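Local atomic coordinates of N-terminal acetyltransferase B complex subunit MDM20 (Candida albicans, PDB entry 5K04), a protein that probably serves as the non-catalytic, auxiliary subunit of the NatB N-terminal acetyltransferase complex, wrapping round and holding the catalytic subunit NAT3. Residues N119-E122 and V128-R131; E122-K127 and R501-I506. All coordinates share one frame; numbering follows the deposited sequence.

Interaction 1: N119-E122 and V128-R131; sequences NSIE and VFNR
Val128 meets Ser120 through one methyl branch. With CG1 anti to the backbone N (chi1 160°), that methyl is carried toward Ser120, where it lies 3.6 Å from Ser120 OG and 4.0 Å from Ser120 CB. The hydroxyl is already engaged: Ser120 OG is hydrogen-bonded to the carbonyl oxygen of Trp116, one turn back in its own helix, so it meets Val128 by van der Waals contact. A serine suits the spot because it is small and can tie its polar end to the backbone, and a beta-branched valine presents a compact methyl at short range.

The two helices concerned, 109-120 and 126-138, follow one another in the chain and are joined by a short loop, so the contact sits at the closed end of an alpha-helical hairpin. Such hairpins, stacked side by side, build the all-helical, TPR-like architecture expected of a subunit whose central family belongs to the TPR clan.

Phe129, the next residue, has a long flat side chain that can span from its helix to the other segment. Its CG stands anti to the carbonyl carbon (chi1 -80°), and from there the far rim reaches the backbone around Ser120 and Ile121. Ser120 O lies at the ring edge, near its plane, 3.9 Å from Phe129 CE1, so the weakly positive C-H rim faces a carbonyl oxygen. Phe129 CZ touches the backbone of Ile121 at CA, 3.9 Å away, and its side chain at CG1, 4.1 Å away; the two side chains cross at about a right angle. Phe129 also makes an edge-to-face contact with Phe117. The buried, branched Ile121 suits a place with apolar neighbours, packing also on Ile480 and Ile481 of helix 456-485.

Interaction 2: E122-K127 and R501-I506; sequences EKYDFK and RMQNSI
At the edge of the Tyr124 ring, in plane, lies the amide carbon CD of Gln503, while over one face sits the carbonyl carbon of Glu122 from the same loop, 3.8 Å above the plane and displaced toward the rim. Ring and amide planes are turned 59° apart, and Gln503 NE2 approaches Tyr124 CE1 obliquely, at 3.5 Å. Gln503 gets there by full extension: CG is anti to the backbone N (chi1 180°) and the chain stays stretched beyond it. Glutamine suits the task, being long enough to reach the loop and ending in an N-H donor. Gln503 NE2 lies 2.6 Å from Glu122 O in a short, weak hydrogen bond, bent to 119° at the hydrogen, whose strength is doubtful. Tyrosine serves twice, its ring packing beside the amide while its hydroxyl bonds to Ser499 OG on helix 489-503; Tyr124 is also the centre of an inverse gamma turn, closed by Asp125 N and Lys123 O. These contacts together attach the loop between helices 109-120 and 126-138. The side chain of Glu122 packs instead against Lys473 and Lys477, whereas the Gln503 contact itself uses neutral groups and so probably responds little to ionisation.

The segments of interactions 1 and 2 overlap at Glu122, which makes its contact in interaction 2; segment 122-127 runs into helix 126-138, which carries Val128 and Phe129 of interaction 1. The centres are 11 Å apart, and the two touch where Phe129 CE1 packs against Lys123 O at 4.1 Å. Asp125, the N-cap of helix 126-138, makes weak hydrogen bonds to the backbone N of both Lys127 and Val128. Interaction 1 closes a hairpin, whose loop interaction 2 attaches to helix 489-503. Beside interaction 2, Arg501 forms a salt bridge with Glu10 of the NAT3 chain, and Arg501 and Met502 pack on its Phe13; NAT3 does not touch the segments of interaction 1.

Interaction 1: N119-E122 and V128-R131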
loop_
_atom_site.group_PDB
_atom_site.type_symbol
_atom_site.label_atom_id
_atom_site.label_comp_id
_atom_site.label_asym_id
_atom_site.label_seq_id
_atom_site.Cartn_x
_atom_site.Cartn_y
_atom_site.Cartn_z
ATOM N N ASN A 119 -2.531 -20.264 -13.174
ATOM C CA ASN A 119 -1.800 -20.806 -12.042
ATOM C C ASN A 119 -0.440 -20.147 -11.875
ATOM O O ASN A 119 0.100 -20.149 -10.770
ATOM C CB ASN A 119 -1.649 -22.323 -12.198
ATOM C CG ASN A 119 -2.989 -23.068 -12.052
ATOM O OD1 ASN A 119 -3.368 -23.874 -12.899
ATOM N ND2 ASN A 119 -3.702 -22.790 -10.971
ATOM N N SER A 120 0.105 -19.559 -12.943
ATOM C CA SER A 120 1.442 -18.983 -12.923
ATOM C C SER A 120 1.468 -17.555 -12.413
ATOM O O SER A 120 2.553 -17.059 -12.100
ATOM C CB SER A 120 2.076 -19.010 -14.326
ATOM O OG SER A 120 2.412 -20.331 -14.724
ATOM N N ILE A 121 0.317 -16.885 -12.332
ATOM C CA ILE A 121 0.318 -15.445 -12.083
ATOM C C ILE A 121 0.978 -15.130 -10.743
ATOM O O ILE A 121 1.860 -14.267 -10.659
ATOM C CB ILE A 121 -1.112 -14.892 -12.179
ATOM C CG1 ILE A 121 -1.551 -14.944 -13.649
ATOM C CG2 ILE A 121 -1.179 -13.465 -11.615
ATOM C CD1 ILE A 121 -2.909 -14.359 -13.956
ATOM N N GLU A 122 0.588 -15.861 -9.690
ATOM C CA GLU A 122 1.179 -15.709 -8.360
ATOM C C GLU A 122 2.705 -15.728 -8.388
ATOM O O GLU A 122 3.349 -15.096 -7.545
ATOM C CB GLU A 122 0.666 -16.827 -7.439
ATOM C CG GLU A 122 -0.856 -16.841 -7.195
ATOM C CD GLU A 122 -1.631 -17.669 -8.221
ATOM O OE1 GLU A 122 -1.185 -17.767 -9.387
ATOM O OE2 GLU A 122 -2.691 -18.226 -7.852
ATOM N N VAL A 128 8.051 -17.220 -18.056
ATOM C CA VAL A 128 6.948 -18.167 -18.164
ATOM C C VAL A 128 5.762 -17.528 -18.882
ATOM O O VAL A 128 5.203 -18.119 -19.811
ATOM C CB VAL A 128 6.569 -18.694 -16.770
ATOM C CG1 VAL A 128 5.181 -19.275 -16.780
ATOM C CG2 VAL A 128 7.565 -19.756 -16.344
ATOM N N PHE A 129 5.373 -16.308 -18.479
ATOM C CA PHE A 129 4.321 -15.588 -19.192
ATOM C C PHE A 129 4.602 -15.578 -20.688
ATOM O O PHE A 129 3.740 -15.917 -21.506
ATOM C CB PHE A 129 4.216 -14.142 -18.692
ATOM C CG PHE A 129 3.466 -13.973 -17.400
ATOM C CD1 PHE A 129 3.703 -14.804 -16.318
ATOM C CD2 PHE A 129 2.554 -12.932 -17.253
ATOM C CE1 PHE A 129 3.024 -14.624 -15.120
ATOM C CE2 PHE A 129 1.868 -12.746 -16.062
ATOM C CZ PHE A 129 2.105 -13.596 -14.993
ATOM N N ASN A 130 5.822 -15.176 -21.053
ATOM C CA ASN A 130 6.206 -15.061 -22.449
ATOM C C ASN A 130 6.271 -16.430 -23.117
ATOM O O ASN A 130 5.916 -16.570 -24.292
ATOM C CB ASN A 130 7.554 -14.343 -22.537
ATOM C CG ASN A 130 8.139 -14.385 -23.917
ATOM O OD1 ASN A 130 8.840 -15.327 -24.284
ATOM N ND2 ASN A 130 7.845 -13.354 -24.705
ATOM N N ARG A 131 6.710 -17.448 -22.377
ATOM C CA ARG A 131 6.684 -18.801 -22.912
ATOM C C ARG A 131 5.253 -19.287 -23.122
ATOM O O ARG A 131 4.945 -19.903 -24.147
ATOM C CB ARG A 131 7.451 -19.752 -21.991
ATOM C CG ARG A 131 7.552 -21.167 -22.555
ATOM C CD ARG A 131 8.934 -21.776 -22.317
ATOM N NE ARG A 131 9.198 -22.040 -20.905
ATOM C CZ ARG A 131 10.127 -21.423 -20.182
ATOM N NH1 ARG A 131 10.903 -20.498 -20.732
ATOM N NH2 ARG A 131 10.280 -21.738 -18.905
#

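Interaction 2: E122-K127 and R501-I506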
loop_
_atom_site.group_PDB
_atom_site.type_symbol
_atom_site.label_atom_id
_atom_site.label_comp_id
_atom_site.label_asym_id
_atom_site.label_seq_id
_atom_site.Cartn_x
_atom_site.Cartn_y
_atom_site.Cartn_z
ATOM N N GLU A 122 0.588 -15.861 -9.690
ATOM C CA GLU A 122 1.179 -15.709 -8.360
ATOM C C GLU A 122 2.705 -15.728 -8.388
ATOM O O GLU A 122 3.349 -15.096 -7.545
ATOM C CB GLU A 122 0.666 -16.827 -7.439
ATOM C CG GLU A 122 -0.856 -16.841 -7.195
ATOM C CD GLU A 122 -1.631 -17.669 -8.221
ATOM O OE1 GLU A 122 -1.185 -17.767 -9.387
ATOM O OE2 GLU A 122 -2.691 -18.226 -7.852
ATOM N N LYS A 123 3.295 -16.448 -9.337
ATOM C CA LYS A 123 4.743 -16.550 -9.511
ATOM C C LYS A 123 5.110 -15.711 -10.721
ATOM O O LYS A 123 4.982 -16.159 -11.863
ATOM C CB LYS A 123 5.178 -18.001 -9.703
ATOM C CG LYS A 123 4.942 -18.895 -8.509
ATOM C CD LYS A 123 5.408 -20.323 -8.775
ATOM C CE LYS A 123 5.378 -21.120 -7.486
ATOM N NZ LYS A 123 5.809 -22.521 -7.665
ATOM N N TYR A 124 5.597 -14.505 -10.476
ATOM C CA TYR A 124 5.701 -13.504 -11.542
ATOM C C TYR A 124 6.971 -13.747 -12.363
ATOM O O TYR A 124 7.916 -12.956 -12.379
ATOM C CB TYR A 124 5.658 -12.104 -10.946
ATOM C CG TYR A 124 4.536 -11.912 -9.941
ATOM C CD1 TYR A 124 4.709 -12.270 -8.605
ATOM C CD2 TYR A 124 3.302 -11.381 -10.328
ATOM C CE1 TYR A 124 3.693 -12.111 -7.678
ATOM C CE2 TYR A 124 2.274 -11.214 -9.404
ATOM C CZ TYR A 124 2.482 -11.582 -8.076
ATOM O OH TYR A 124 1.486 -11.430 -7.133
ATOM N N ASP A 125 6.972 -14.883 -13.061
ATOM C CA ASP A 125 8.090 -15.308 -13.905
ATOM C C ASP A 125 7.741 -14.909 -15.331
ATOM O O ASP A 125 7.123 -15.670 -16.081
ATOM C CB ASP A 125 8.347 -16.811 -13.779
ATOM C CG ASP A 125 9.638 -17.257 -14.471
ATOM O OD1 ASP A 125 10.089 -16.571 -15.414
ATOM O OD2 ASP A 125 10.196 -18.301 -14.072
ATOM N N PHE A 126 8.171 -13.704 -15.708
ATOM C CA PHE A 126 7.833 -13.157 -17.020
ATOM C C PHE A 126 8.375 -14.008 -18.163
ATOM O O PHE A 126 7.882 -13.886 -19.291
ATOM C CB PHE A 126 8.353 -11.717 -17.147
ATOM C CG PHE A 126 7.711 -10.742 -16.192
ATOM C CD1 PHE A 126 6.361 -10.803 -15.914
ATOM C CD2 PHE A 126 8.471 -9.755 -15.579
ATOM C CE1 PHE A 126 5.779 -9.896 -15.034
ATOM C CE2 PHE A 126 7.895 -8.850 -14.701
ATOM C CZ PHE A 126 6.552 -8.920 -14.431
ATOM N N LYS A 127 9.395 -14.837 -17.906
ATOM C CA LYS A 127 9.842 -15.808 -18.904
ATOM C C LYS A 127 8.796 -16.888 -19.116
ATOM O O LYS A 127 8.662 -17.415 -20.226
ATOM C CB LYS A 127 11.177 -16.439 -18.484
ATOM C CG LYS A 127 12.396 -15.637 -18.906
ATOM C CD LYS A 127 13.649 -16.033 -18.143
ATOM C CE LYS A 127 14.793 -15.063 -18.442
ATOM N NZ LYS A 127 15.963 -15.279 -17.546
ATOM N N ARG A 501 3.725 -6.464 -5.092
ATOM C CA ARG A 501 4.054 -5.728 -3.883
ATOM C C ARG A 501 3.247 -6.215 -2.687
ATOM O O ARG A 501 3.657 -5.994 -1.544
ATOM C CB ARG A 501 3.854 -4.231 -4.124
ATOM C CG ARG A 501 4.940 -3.635 -5.031
ATOM C CD ARG A 501 4.644 -2.207 -5.469
ATOM N NE ARG A 501 4.606 -1.272 -4.346
ATOM C CZ ARG A 501 4.477 0.050 -4.467
ATOM N NH1 ARG A 501 4.361 0.600 -5.665
ATOM N NH2 ARG A 501 4.446 0.822 -3.390
ATOM N N MET A 502 2.118 -6.885 -2.939
ATOM C CA MET A 502 1.180 -7.334 -1.914
ATOM C C MET A 502 1.442 -8.761 -1.454
ATOM O O MET A 502 0.982 -9.151 -0.377
ATOM C CB MET A 502 -0.262 -7.228 -2.447
ATOM C CG MET A 502 -0.892 -5.841 -2.323
ATOM S SD MET A 502 -0.974 -5.194 -0.677
ATOM C CE MET A 502 -2.409 -4.198 -0.869
ATOM N N GLN A 503 2.198 -9.529 -2.241
ATOM C CA GLN A 503 2.324 -10.966 -2.025
ATOM C C GLN A 503 3.105 -11.289 -0.753
ATOM O O GLN A 503 2.802 -12.273 -0.067
ATOM C CB GLN A 503 3.005 -11.598 -3.232
ATOM C CG GLN A 503 3.190 -13.085 -3.113
ATOM C CD GLN A 503 4.117 -13.624 -4.170
ATOM O OE1 GLN A 503 5.311 -13.294 -4.208
ATOM N NE2 GLN A 503 3.569 -14.450 -5.054
ATOM N N ASN A 504 4.119 -10.488 -0.432
ATOM C CA ASN A 504 4.995 -10.788 0.693
ATOM C C ASN A 504 5.453 -9.506 1.377
ATOM O O ASN A 504 6.645 -9.264 1.567
ATOM C CB ASN A 504 6.200 -11.603 0.255
ATOM C CG ASN A 504 6.745 -12.405 1.386
ATOM O OD1 ASN A 504 6.024 -12.704 2.348
ATOM N ND2 ASN A 504 8.007 -12.762 1.297
ATOM N N SER A 505 4.494 -8.661 1.738
ATOM C CA SER A 505 4.825 -7.382 2.328
ATOM C C SER A 505 5.098 -7.553 3.817
ATOM O O SER A 505 4.618 -8.491 4.462
ATOM C CB SER A 505 3.709 -6.358 2.092
ATOM O OG SER A 505 2.636 -6.473 3.017
ATOM N N ILE A 506 5.901 -6.635 4.353
ATOM C CA ILE A 506 6.189 -6.648 5.780
ATOM C C ILE A 506 4.906 -6.439 6.580
ATOM O O ILE A 506 4.736 -7.016 7.658
ATOM C CB ILE A 506 7.272 -5.596 6.097
ATOM C CG1 ILE A 506 7.585 -5.557 7.603
ATOM C CG2 ILE A 506 6.867 -4.210 5.593
ATOM C CD1 ILE A 506 8.373 -6.745 8.079
#